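PDB 3S6J: hydrolase, haloacid dehalogenase-like family from Pseudomonas syringae pv. tomato, which binds calcium in its haloacid dehalogenase-like domain and may act as a sugar phosphatase. Local coordinates for residues Phe9-Asp14 and Leu108-Ala113; Ile90-Gly95 and Lys126-Asp131; Val97-Thr102 and Asp214-Leu219; Ala113-Ile118 and Tyr145-Pro150; Ala162-Cys167 and Arg181-Thr186. All coordinates share one frame; numbering follows the deposited sequence.

Contact 1 (Phe9-Asp14 and Leu108-Ala113). With CA (calcium ion), chain M.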
# COMPACT_ATOMS: atom_id res chain seq x y z
N PHE E 9 4.06 8.17 25.67
CA PHE E 9 3.90 7.85 24.25
C PHE E 9 4.56 6.54 23.84
O PHE E 9 5.75 6.32 24.06
CB PHE E 9 4.45 8.99 23.39
CG PHE E 9 3.64 10.25 23.46
CD1 PHE E 9 3.70 11.08 24.58
CD2 PHE E 9 2.82 10.61 22.40
CE1 PHE E 9 2.94 12.25 24.64
CE2 PHE E 9 2.06 11.78 22.46
CZ PHE E 9 2.12 12.60 23.58
N ILE E 10 3.77 5.67 23.21
CA ILE E 10 4.31 4.44 22.63
C ILE E 10 4.23 4.49 21.11
O ILE E 10 3.14 4.47 20.54
CB ILE E 10 3.59 3.19 23.15
CG1 ILE E 10 3.59 3.18 24.68
CG2 ILE E 10 4.28 1.97 22.62
CD1 ILE E 10 2.71 2.11 25.31
N PHE E 11 5.39 4.59 20.46
CA PHE E 11 5.45 4.75 19.02
C PHE E 11 5.76 3.42 18.34
O PHE E 11 6.68 2.70 18.75
CB PHE E 11 6.55 5.74 18.65
CG PHE E 11 6.23 7.18 18.93
CD1 PHE E 11 5.55 7.95 18.01
CD2 PHE E 11 6.66 7.78 20.10
CE1 PHE E 11 5.29 9.28 18.26
CE2 PHE E 11 6.40 9.11 20.36
CZ PHE E 11 5.71 9.86 19.45
N ASP E 12 5.01 3.10 17.30
CA ASP E 12 5.45 2.09 16.36
C ASP E 12 6.62 2.69 15.56
O ASP E 12 6.86 3.91 15.63
CB ASP E 12 4.31 1.67 15.45
CG ASP E 12 4.78 0.83 14.29
OD1 ASP E 12 5.22 -0.31 14.53
OD2 ASP E 12 4.73 1.32 13.15
N LEU E 13 7.37 1.88 14.82
CA LEU E 13 8.56 2.39 14.12
C LEU E 13 8.41 2.41 12.60
O LEU E 13 8.23 3.46 11.98
CB LEU E 13 9.79 1.60 14.55
CG LEU E 13 11.17 2.02 14.01
CD1 LEU E 13 11.43 3.53 14.17
CD2 LEU E 13 12.26 1.19 14.69
N ASP E 14 8.50 1.22 12.02
CA ASP E 14 8.37 1.01 10.59
C ASP E 14 6.99 1.50 10.08
O ASP E 14 5.98 0.89 10.39
CB ASP E 14 8.63 -0.48 10.35
CG ASP E 14 8.12 -0.99 9.02
OD1 ASP E 14 7.38 -2.00 9.03
OD2 ASP E 14 8.48 -0.43 7.96
N LEU E 108 7.89 14.81 28.18
CA LEU E 108 6.95 13.71 27.94
C LEU E 108 7.73 12.44 27.62
O LEU E 108 8.64 12.45 26.80
CB LEU E 108 5.99 14.06 26.80
CG LEU E 108 5.23 15.39 27.01
CD1 LEU E 108 4.57 15.87 25.72
CD2 LEU E 108 4.22 15.26 28.14
N LYS E 109 7.36 11.34 28.29
CA LYS E 109 8.06 10.07 28.12
C LYS E 109 7.54 9.31 26.90
O LYS E 109 6.33 9.25 26.66
CB LYS E 109 7.85 9.18 29.34
CG LYS E 109 8.14 9.83 30.68
CD LYS E 109 7.33 9.11 31.77
CE LYS E 109 7.96 9.23 33.16
NZ LYS E 109 7.79 10.58 33.78
N TRP E 110 8.45 8.70 26.14
CA TRP E 110 8.06 7.86 25.01
C TRP E 110 8.95 6.63 24.86
O TRP E 110 10.12 6.63 25.24
CB TRP E 110 8.06 8.64 23.69
CG TRP E 110 9.38 9.28 23.36
CD1 TRP E 110 9.79 10.53 23.72
CD2 TRP E 110 10.45 8.70 22.60
NE1 TRP E 110 11.05 10.76 23.23
CE2 TRP E 110 11.48 9.66 22.54
CE3 TRP E 110 10.64 7.47 21.96
CZ2 TRP E 110 12.69 9.43 21.86
CZ3 TRP E 110 11.84 7.24 21.29
CH2 TRP E 110 12.85 8.22 21.25
N CYS E 111 8.36 5.59 24.29
CA CYS E 111 9.06 4.36 24.03
C CYS E 111 8.71 3.88 22.63
O CYS E 111 7.60 4.11 22.15
CB CYS E 111 8.66 3.29 25.05
SG CYS E 111 9.65 1.78 24.98
N ILE E 112 9.66 3.23 21.97
CA ILE E 112 9.38 2.65 20.66
C ILE E 112 9.01 1.20 20.87
O ILE E 112 9.58 0.54 21.74
CB ILE E 112 10.54 2.85 19.68
CG1 ILE E 112 10.52 4.29 19.17
CG2 ILE E 112 10.46 1.83 18.53
CD1 ILE E 112 11.80 4.72 18.49
N ALA E 113 8.02 0.72 20.12
CA ALA E 113 7.55 -0.66 20.25
C ALA E 113 7.26 -1.24 18.87
O ALA E 113 6.31 -0.82 18.19
CB ALA E 113 6.30 -0.72 21.13
CA CA M . 4.23 -0.43 11.40
O HOH W 1 2.75 -1.77 12.78
O HOH W 2 5.57 -2.58 11.15
O HOH W 3 3.12 -1.36 9.16

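Contact 2 (Ile90-Gly95 and Lys126-Asp131)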
# COMPACT_ATOMS: atom_id res chain seq x y z
N ILE E 90 15.71 3.76 3.19
CA ILE E 90 14.87 4.15 4.31
C ILE E 90 15.13 5.56 4.81
O ILE E 90 16.22 5.88 5.28
CB ILE E 90 15.00 3.17 5.49
CG1 ILE E 90 14.64 1.76 5.03
CG2 ILE E 90 14.11 3.63 6.66
CD1 ILE E 90 14.57 0.77 6.16
N ILE E 91 14.09 6.37 4.75
CA ILE E 91 14.16 7.78 5.11
C ILE E 91 13.25 7.99 6.32
O ILE E 91 12.32 7.21 6.55
CB ILE E 91 13.69 8.62 3.90
CG1 ILE E 91 14.50 8.19 2.66
CG2 ILE E 91 13.82 10.11 4.18
CD1 ILE E 91 13.71 8.17 1.32
N ALA E 92 13.55 9.01 7.13
CA ALA E 92 12.69 9.34 8.25
C ALA E 92 11.45 9.98 7.64
O ALA E 92 11.56 10.70 6.65
CB ALA E 92 13.39 10.30 9.19
N LEU E 93 10.28 9.71 8.21
CA LEU E 93 9.04 10.39 7.78
C LEU E 93 8.99 11.84 8.28
O LEU E 93 9.55 12.12 9.33
CB LEU E 93 7.82 9.61 8.29
CG LEU E 93 7.42 8.39 7.47
CD1 LEU E 93 6.67 7.33 8.29
CD2 LEU E 93 6.61 8.84 6.25
N PRO E 94 8.30 12.75 7.55
CA PRO E 94 8.17 14.16 7.96
C PRO E 94 7.69 14.35 9.39
O PRO E 94 6.69 13.76 9.77
CB PRO E 94 7.09 14.71 7.02
CG PRO E 94 7.11 13.83 5.84
CD PRO E 94 7.52 12.46 6.33
N GLY E 95 8.40 15.17 10.16
CA GLY E 95 7.97 15.52 11.50
C GLY E 95 8.41 14.53 12.54
O GLY E 95 8.29 14.80 13.74
N LYS E 126 18.64 4.18 12.41
CA LYS E 126 19.66 4.96 11.71
C LYS E 126 19.03 6.15 10.98
O LYS E 126 19.54 7.26 11.02
CB LYS E 126 20.43 4.10 10.71
CG LYS E 126 20.88 2.74 11.25
CD LYS E 126 22.17 2.85 12.06
CE LYS E 126 22.77 1.48 12.35
NZ LYS E 126 24.18 1.57 12.84
N ALA E 127 17.91 5.90 10.30
CA ALA E 127 17.26 6.95 9.53
C ALA E 127 16.81 8.10 10.42
O ALA E 127 16.60 9.20 9.96
CB ALA E 127 16.08 6.39 8.75
N LEU E 128 16.63 7.82 11.70
CA LEU E 128 16.26 8.85 12.66
C LEU E 128 17.50 9.27 13.42
O LEU E 128 17.40 9.92 14.46
CB LEU E 128 15.23 8.33 13.66
CG LEU E 128 13.93 7.72 13.12
CD1 LEU E 128 13.23 6.94 14.23
CD2 LEU E 128 13.03 8.80 12.56
N LYS E 129 18.66 8.89 12.91
CA LYS E 129 19.93 9.09 13.61
C LYS E 129 19.78 8.85 15.11
O LYS E 129 20.11 9.71 15.92
CB LYS E 129 20.49 10.49 13.34
CG LYS E 129 20.23 11.01 11.93
CD LYS E 129 18.82 11.59 11.82
CE LYS E 129 18.41 11.86 10.37
NZ LYS E 129 16.93 11.96 10.22
N LEU E 130 19.24 7.68 15.47
CA LEU E 130 19.14 7.27 16.87
C LEU E 130 19.89 5.95 17.10
O LEU E 130 19.89 5.04 16.26
CB LEU E 130 17.68 7.12 17.30
CG LEU E 130 16.74 8.34 17.42
CD1 LEU E 130 15.32 7.90 17.72
CD2 LEU E 130 17.20 9.36 18.47
N ASP E 131 20.53 5.86 18.26
CA ASP E 131 21.25 4.66 18.64
C ASP E 131 20.35 3.78 19.50
O ASP E 131 19.92 4.18 20.58
CB ASP E 131 22.53 5.04 19.38
CG ASP E 131 23.38 3.85 19.77
OD1 ASP E 131 22.81 2.77 20.04
OD2 ASP E 131 24.62 4.00 19.80

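Contact 3 (Val97-Thr102 and Asp214-Leu219)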
# COMPACT_ATOMS: atom_id res chain seq x y z
N VAL E 97 11.43 13.19 13.55
CA VAL E 97 12.47 13.62 14.47
C VAL E 97 11.97 14.81 15.29
O VAL E 97 12.09 14.82 16.52
CB VAL E 97 13.77 13.99 13.72
CG1 VAL E 97 14.67 14.83 14.60
CG2 VAL E 97 14.48 12.72 13.24
N GLU E 98 11.40 15.79 14.61
CA GLU E 98 10.89 16.97 15.31
C GLU E 98 9.88 16.63 16.40
O GLU E 98 9.87 17.29 17.44
CB GLU E 98 10.26 17.97 14.35
CG GLU E 98 9.70 19.19 15.06
CD GLU E 98 9.25 20.26 14.09
OE1 GLU E 98 9.22 19.94 12.89
OE2 GLU E 98 8.94 21.40 14.52
N LEU E 99 9.04 15.62 16.15
CA LEU E 99 8.07 15.18 17.16
C LEU E 99 8.81 14.63 18.36
O LEU E 99 8.49 14.95 19.51
CB LEU E 99 7.11 14.13 16.60
CG LEU E 99 6.05 13.56 17.57
CD1 LEU E 99 5.20 14.67 18.20
CD2 LEU E 99 5.16 12.49 16.91
N LEU E 100 9.82 13.80 18.11
CA LEU E 100 10.56 13.18 19.21
C LEU E 100 11.31 14.23 20.01
O LEU E 100 11.29 14.21 21.24
CB LEU E 100 11.51 12.11 18.69
CG LEU E 100 10.84 10.84 18.16
CD1 LEU E 100 11.85 9.93 17.48
CD2 LEU E 100 10.09 10.09 19.29
N GLU E 101 11.94 15.17 19.30
CA GLU E 101 12.59 16.31 19.92
C GLU E 101 11.62 17.15 20.75
O GLU E 101 11.95 17.60 21.85
CB GLU E 101 13.26 17.18 18.85
CG GLU E 101 14.43 16.49 18.16
CD GLU E 101 15.17 17.38 17.17
OE1 GLU E 101 14.53 18.26 16.55
OE2 GLU E 101 16.39 17.18 17.01
N THR E 102 10.41 17.35 20.23
CA THR E 102 9.40 18.11 20.96
C THR E 102 9.07 17.44 22.30
O THR E 102 8.98 18.11 23.32
CB THR E 102 8.11 18.30 20.16
OG1 THR E 102 8.41 18.97 18.93
CG2 THR E 102 7.11 19.15 20.95
N ASP E 214 1.74 15.82 10.86
CA ASP E 214 0.32 16.12 10.96
C ASP E 214 -0.12 15.90 12.39
O ASP E 214 -0.86 16.70 12.96
CB ASP E 214 -0.50 15.26 10.00
CG ASP E 214 -1.93 15.75 9.88
OD1 ASP E 214 -2.17 16.93 10.26
OD2 ASP E 214 -2.80 14.95 9.43
N LEU E 215 0.36 14.81 12.97
CA LEU E 215 0.04 14.49 14.36
C LEU E 215 0.59 15.58 15.29
O LEU E 215 -0.09 16.03 16.22
CB LEU E 215 0.62 13.13 14.72
CG LEU E 215 0.72 12.73 16.19
CD1 LEU E 215 -0.61 12.84 16.89
CD2 LEU E 215 1.23 11.32 16.27
N LEU E 216 1.83 15.98 15.05
CA LEU E 216 2.48 17.00 15.87
C LEU E 216 1.65 18.28 15.90
O LEU E 216 1.48 18.89 16.96
CB LEU E 216 3.89 17.29 15.34
CG LEU E 216 4.69 18.51 15.84
CD1 LEU E 216 4.77 18.59 17.36
CD2 LEU E 216 6.09 18.47 15.22
N ASN E 217 1.12 18.66 14.74
CA ASN E 217 0.32 19.86 14.58
C ASN E 217 -1.03 19.78 15.26
O ASN E 217 -1.69 20.79 15.43
CB ASN E 217 0.11 20.16 13.09
CG ASN E 217 1.33 20.79 12.44
OD1 ASN E 217 2.14 21.41 13.11
ND2 ASN E 217 1.47 20.62 11.12
N HIS E 218 -1.44 18.58 15.65
CA HIS E 218 -2.71 18.38 16.32
C HIS E 218 -2.53 17.73 17.68
O HIS E 218 -3.48 17.18 18.25
CB HIS E 218 -3.62 17.50 15.48
CG HIS E 218 -3.99 18.12 14.18
ND1 HIS E 218 -5.18 18.78 13.98
CD2 HIS E 218 -3.30 18.23 13.02
CE1 HIS E 218 -5.21 19.26 12.75
NE2 HIS E 218 -4.09 18.93 12.14
N LEU E 219 -1.31 17.80 18.21
CA LEU E 219 -0.98 17.12 19.45
C LEU E 219 -1.97 17.41 20.60
O LEU E 219 -2.22 16.55 21.45
CB LEU E 219 0.45 17.49 19.87
CG LEU E 219 1.17 16.50 20.78
CD1 LEU E 219 1.21 15.13 20.14
CD2 LEU E 219 2.58 17.03 21.10

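Contact 4 (Ala113-Ile118 and Tyr145-Pro150)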
# COMPACT_ATOMS: atom_id res chain seq x y z
N ALA E 113 8.02 0.72 20.12
CA ALA E 113 7.55 -0.66 20.25
C ALA E 113 7.26 -1.24 18.87
O ALA E 113 6.31 -0.82 18.19
CB ALA E 113 6.30 -0.72 21.13
N THR E 114 8.09 -2.21 18.47
CA THR E 114 8.06 -2.77 17.12
C THR E 114 7.97 -4.30 17.13
O THR E 114 8.55 -4.96 17.99
CB THR E 114 9.31 -2.31 16.30
OG1 THR E 114 9.30 -2.94 15.01
CG2 THR E 114 10.61 -2.69 17.02
N SER E 115 7.23 -4.87 16.17
CA SER E 115 7.17 -6.33 15.98
C SER E 115 8.43 -6.84 15.30
O SER E 115 8.66 -8.04 15.24
CB SER E 115 5.95 -6.76 15.16
OG SER E 115 4.74 -6.48 15.82
N GLY E 116 9.22 -5.92 14.76
CA GLY E 116 10.53 -6.26 14.24
C GLY E 116 11.48 -6.75 15.33
O GLY E 116 11.31 -6.43 16.52
N GLY E 117 12.47 -7.54 14.94
CA GLY E 117 13.53 -7.94 15.84
C GLY E 117 14.65 -6.91 15.80
O GLY E 117 14.59 -5.94 15.03
N ILE E 118 15.68 -7.13 16.61
CA ILE E 118 16.80 -6.19 16.72
C ILE E 118 17.38 -5.73 15.37
O ILE E 118 17.77 -4.57 15.23
CB ILE E 118 17.92 -6.80 17.61
CG1 ILE E 118 17.51 -6.73 19.08
CG2 ILE E 118 19.24 -6.07 17.41
CD1 ILE E 118 17.74 -5.37 19.71
N TYR E 145 5.14 -12.53 22.21
CA TYR E 145 4.17 -12.35 21.12
C TYR E 145 4.26 -10.95 20.55
O TYR E 145 4.44 -9.97 21.28
CB TYR E 145 2.76 -12.64 21.65
CG TYR E 145 2.64 -14.02 22.27
CD1 TYR E 145 2.71 -15.16 21.49
CD2 TYR E 145 2.46 -14.17 23.65
CE1 TYR E 145 2.60 -16.43 22.05
CE2 TYR E 145 2.35 -15.43 24.22
CZ TYR E 145 2.43 -16.56 23.42
OH TYR E 145 2.33 -17.84 23.97
N GLY E 146 4.13 -10.86 19.23
CA GLY E 146 4.14 -9.58 18.57
C GLY E 146 2.73 -9.08 18.38
O GLY E 146 1.76 -9.71 18.82
N LYS E 147 2.61 -7.93 17.73
CA LYS E 147 1.31 -7.38 17.46
C LYS E 147 0.49 -8.36 16.63
O LYS E 147 1.03 -9.11 15.81
CB LYS E 147 1.46 -6.04 16.75
CG LYS E 147 2.22 -5.01 17.57
CD LYS E 147 2.71 -3.86 16.68
CE LYS E 147 3.69 -2.96 17.42
NZ LYS E 147 4.23 -1.88 16.54
N PRO E 148 -0.84 -8.38 16.83
CA PRO E 148 -1.63 -7.47 17.67
C PRO E 148 -1.74 -7.86 19.16
O PRO E 148 -2.56 -7.26 19.88
CB PRO E 148 -2.99 -7.56 17.02
CG PRO E 148 -3.08 -9.04 16.70
CD PRO E 148 -1.72 -9.27 16.05
N ASP E 149 -0.97 -8.85 19.61
CA ASP E 149 -0.89 -9.12 21.04
C ASP E 149 -0.37 -7.86 21.75
O ASP E 149 0.50 -7.15 21.23
CB ASP E 149 -0.00 -10.32 21.33
CG ASP E 149 -0.16 -10.82 22.76
OD1 ASP E 149 0.37 -10.16 23.69
OD2 ASP E 149 -0.81 -11.88 22.94
N PRO E 150 -0.94 -7.55 22.92
CA PRO E 150 -0.63 -6.34 23.68
C PRO E 150 0.76 -6.38 24.32
O PRO E 150 1.18 -5.39 24.92
CB PRO E 150 -1.69 -6.34 24.80
CG PRO E 150 -2.72 -7.32 24.37
CD PRO E 150 -2.03 -8.33 23.54
O HOH W 4 5.53 -3.48 14.12

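Contact 5 (Ala162-Cys167 and Arg181-Thr186)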
# COMPACT_ATOMS: atom_id res chain seq x y z
N ALA E 162 5.11 4.22 32.94
CA ALA E 162 3.75 4.73 32.80
C ALA E 162 2.73 3.60 32.82
O ALA E 162 2.94 2.55 32.22
CB ALA E 162 3.63 5.53 31.53
N PRO E 163 1.61 3.82 33.50
CA PRO E 163 0.52 2.84 33.45
C PRO E 163 0.01 2.82 32.01
O PRO E 163 0.01 3.87 31.36
CB PRO E 163 -0.54 3.43 34.38
CG PRO E 163 0.13 4.56 35.11
CD PRO E 163 1.21 5.05 34.20
N ILE E 164 -0.41 1.65 31.52
CA ILE E 164 -0.78 1.53 30.11
C ILE E 164 -1.98 2.41 29.77
O ILE E 164 -2.18 2.77 28.61
CB ILE E 164 -1.08 0.08 29.70
CG1 ILE E 164 -1.22 -0.03 28.17
CG2 ILE E 164 -2.35 -0.42 30.39
CD1 ILE E 164 0.07 0.18 27.39
N ASP E 165 -2.74 2.79 30.80
CA ASP E 165 -3.92 3.62 30.59
C ASP E 165 -3.60 5.12 30.57
O ASP E 165 -4.47 5.93 30.28
CB ASP E 165 -5.01 3.30 31.62
CG ASP E 165 -4.42 2.96 32.99
OD1 ASP E 165 -4.59 3.78 33.92
OD2 ASP E 165 -3.78 1.88 33.11
N GLU E 166 -2.37 5.47 30.90
CA GLU E 166 -1.90 6.84 30.74
C GLU E 166 -1.13 6.99 29.44
O GLU E 166 -0.43 7.98 29.22
CB GLU E 166 -1.00 7.27 31.91
CG GLU E 166 -1.75 7.84 33.11
CD GLU E 166 -0.81 8.34 34.20
OE1 GLU E 166 0.16 9.08 33.88
OE2 GLU E 166 -1.03 7.98 35.38
N CYS E 167 -1.26 5.99 28.58
CA CYS E 167 -0.45 5.92 27.37
C CYS E 167 -1.22 6.20 26.08
O CYS E 167 -2.40 5.84 25.94
CB CYS E 167 0.25 4.57 27.27
SG CYS E 167 1.69 4.40 28.36
N ARG E 181 -6.09 -1.30 21.65
CA ARG E 181 -7.41 -1.52 22.22
C ARG E 181 -7.44 -2.75 23.15
O ARG E 181 -8.15 -2.77 24.14
CB ARG E 181 -8.44 -1.65 21.09
CG ARG E 181 -8.66 -0.39 20.27
CD ARG E 181 -8.95 0.80 21.18
NE ARG E 181 -9.99 0.44 22.12
CZ ARG E 181 -10.09 0.88 23.37
NH1 ARG E 181 -9.22 1.74 23.88
NH2 ARG E 181 -11.10 0.43 24.11
N ARG E 182 -6.66 -3.77 22.81
CA ARG E 182 -6.60 -4.98 23.63
C ARG E 182 -6.05 -4.76 25.03
O ARG E 182 -6.43 -5.47 25.96
CB ARG E 182 -5.86 -6.09 22.91
CG ARG E 182 -6.79 -6.91 22.00
CD ARG E 182 -6.04 -7.82 21.04
NE ARG E 182 -5.40 -8.92 21.75
CZ ARG E 182 -4.75 -9.92 21.17
NH1 ARG E 182 -4.63 -9.95 19.85
NH2 ARG E 182 -4.20 -10.87 21.91
N CYS E 183 -5.18 -3.76 25.20
CA CYS E 183 -4.73 -3.38 26.53
C CYS E 183 -5.40 -2.09 26.99
O CYS E 183 -4.96 -1.47 27.96
CB CYS E 183 -3.20 -3.27 26.62
SG CYS E 183 -2.46 -2.13 25.43
N LYS E 184 -6.46 -1.71 26.29
CA LYS E 184 -7.27 -0.55 26.65
C LYS E 184 -6.50 0.78 26.64
O LYS E 184 -6.79 1.67 27.44
CB LYS E 184 -7.93 -0.77 28.03
CG LYS E 184 -8.66 -2.14 28.19
CD LYS E 184 -9.49 -2.48 26.96
CE LYS E 184 -10.64 -3.44 27.24
NZ LYS E 184 -10.29 -4.45 28.24
N ALA E 185 -5.52 0.91 25.76
CA ALA E 185 -4.83 2.19 25.59
C ALA E 185 -5.56 3.03 24.53
O ALA E 185 -6.49 2.56 23.88
CB ALA E 185 -3.37 1.96 25.19
N THR E 186 -5.13 4.26 24.35
CA THR E 186 -5.76 5.09 23.34
C THR E 186 -4.92 5.02 22.09
O THR E 186 -3.73 5.29 22.13
CB THR E 186 -5.85 6.54 23.80
OG1 THR E 186 -6.57 6.58 25.03
CG2 THR E 186 -6.57 7.39 22.74

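Contact 1 (Phe9-Asp14 and Leu108-Ala113)
Trp110 CB sits at the edge of the Phe11 ring, near its plane, 3.8 Å from Phe11 CE2, where two neighbouring parallel strands of the HAD Rossmann-like sheet run side by side. The same face carries Phe9, whose CB is 3.6 Å from Trp110 CB, and both phenylalanines continue onto Ile170 of strand 167-171. On the other face Ile10 turns CG2 anti to its backbone N and brings that methyl to 3.7 Å from Ala113 CB, with Phe153 of helix 151-160 covering both. The parallel pairing is evident from the bonds: Phe9 and Phe11 each give an N-H to, and take one from, the partner strand, Lys109 O, Cys111 N, Cys111 O and Ala113 N being the four ends. The strand directions differ by 26°. Past Phe11 the bridges to 110-113 end and the chain turns into the DxD motif of HAD enzymes. Asp12 and Asp14 bind the calcium ion together with Asp172 and three waters. Thr16 hydrogen-bonds Asp12 OD2. Calcium is bound by the side-chain atom Asp12 OD2 at 2.5 Å but by the backbone atom Asp14 O at 2.4 Å.

Contact 2 (Ile90-Gly95 and Lys126-Asp131)
A Schellman motif ends helix 118-127, and its last turn rests on the short strand 91-92, which pairs antiparallel with strand 18-19 beside the HAD core. Lys129, the C-prime residue with positive phi (38°), returns its N to Lys126 O at 2.6 Å. The nearest CA atoms are those of Ala92 and Ala127, 5.3 Å apart, a spacing that lets each methyl meet the other segment's backbone. Ala127 CB lies 3.5 Å from Ile90 O and 4.0 Å from Ile90 CG2; Ala92 CB, in return, lies 3.5 Å from Ala127 O. The Ala92 methyl also receives Leu128 from another direction, through CD2 at 3.7 Å. Leu128 itself continues inward onto Leu13 and Thr18. Lys129 folds back through a bend at chi2 (82°), which brings NZ to Ala127 O at 2.8 Å, the donor tilted 22° from the carbonyl plane. On its other flank the strand meets the second subunit, where Ile91 packs on Lys29 of that chain. The joint between the segments is thus made by methyls packed on methyls and on carbonyl oxygens, while the polar work is internal: Ala127 O, touched by the Ala92 methyl, takes its hydrogen bond from Lys129 of its own segment.

Contact 3 (Val97-Thr102 and Asp214-Leu219)
The backbones of helix 96-105 and helix 212-217 come close at one point, Leu99 CA and Leu216 CA lying 6.0 Å apart, and side chains make all the contacts between them. Leu216 is the central residue and uses its two methyls separately. CD1 sits 4.0 Å from Leu99 CD1 and reaches Thr102 OG1 at the same distance, while CD2 is directed to Glu98, 3.7 Å from CG. With CG trans to the backbone N (chi1 179°) and an extended chain beyond it, Glu98 passes Leu216 at about a right angle, so the aliphatic part of the glutamate covers the methyl and the carboxylate carbon also comes near it. Leu99 and Leu216 instead lie alongside, pointing opposite ways. The second branch of Leu99 faces inward: CD2 is 4.2 Å from Leu215 CD2, and it also packs on Phe11 of strand 8-11. A looser apolar contact follows at the far end, Leu219 CD1 being 4.5 Å from Leu99 CD1. Thr102 contributes a hydroxyl that is already engaged, since OG1 donates to Glu98 O at 2.7 Å. That carbonyl also accepts Thr102 N, the two donors arriving from opposite faces of its plane. The Leu215 side rests on Tyr209 of strand 207-209. Through this leucine-rich packing the two helices lie together on one side of the parallel sheet, as helices do in an alpha/beta Rossmann-like fold.

Contact 4 (Ala113-Ile118 and Tyr145-Pro150)
Lys147 runs its aliphatic chain past the hydroxyl of Ser115, with CB, CG and CD each 3.4 Å from Ser115 OG, in the active-site region of the HAD fold, where loops following the parallel strands converge. Thr114, just before Ser115, and Lys147 probably take the places of the motif II Ser/Thr and the motif III Lys of HAD enzymes. The backbone is tied at the same spot: Lys147 N donates to Ser115 OG at 3.2 Å with an angle of 153° at the hydrogen, and OG has a further hydrogen-bond partner in Gly49 O. Gly146, before the lysine, lets the loop come near, its CA standing 5.1 Å from Ser115 CA. Beyond CG the lysine is fully extended, which carries the ammonium from the loop to the end of strand 110-113. There NZ has several partners at once. It donates to Ala113 O at 2.9 Å, tilted 27° from that carbonyl's plane, and forms salt bridges with Asp12 and Asp176, so that it bridges the two carboxylates, one of them a calcium ligand. Thr114 shapes the neighbouring loop through an ST turn, OG1 accepting Gly116 N at 3.0 Å. One water completes the link, accepting from Ser115 N at 3.0 Å and from Lys147 NZ at 3.2 Å.

Contact 5 (Ala162-Cys167 and Arg181-Thr186)
Ile164 leaves its backbone with CB pointing at the 181-186 segment, where a Schellman motif closes helix 174-182 of the Rossmann-like fold and leads into strand 186-190. From CB the two branches part. CG1, trans to the backbone N (chi1 -170°), lies 3.7 Å from Cys183 SG and 4.2 Å from Ala185 CB, while CG2 approaches Cys183 O at 3.7 Å. At the tip, CD1 is 3.9 Å from the same sulfur and also meets Ile10 of strand 8-11. Cys183 presents SG to the isoleucine because chi1 is 56°, which sets the sulfur between its own N and carbonyl carbon. Behind this pair stand Leu154 of helix 151-160, touching both side chains, and Pro150, touching Cys183. Lys184, with positive phi (62°), is the C-prime residue, and its N makes a weak hydrogen bond back to Arg181 O at 2.9 Å. After it the chain straightens beside the start of strand 167-171, and Thr186 pairs with Val169 through the backbone. Ala185 faces the other loop with a methyl that meets carbonyl oxygens, CB lying 3.7 Å from Ile164 O and 4.1 Å from Cys167 O.

In the fold
Contacts 1 and 4 are the buried ones, and they share Ala113: the strand pairing of contact 1 is backbone hydrogen bonding with apolar faces, whereas contact 4, at the strand ends, is polar and joins contact 1 by the Asp12-Lys147 salt bridge. Contacts 2, 3 and 5 are partly buried, more peripheral, and depend on methyl packing. Contact 3 covers the Phe9 and Phe11 face of the sheet through Leu219, Leu99 and Leu100; contact 5 reaches the opposite face at Ile10. Contact 2 meets contact 1 at Leu13-Leu128 and contact 3 at Val97-Lys129. Contacts 2 and 5 both involve Schellman helix ends, yet lie about 26 Å apart between centres.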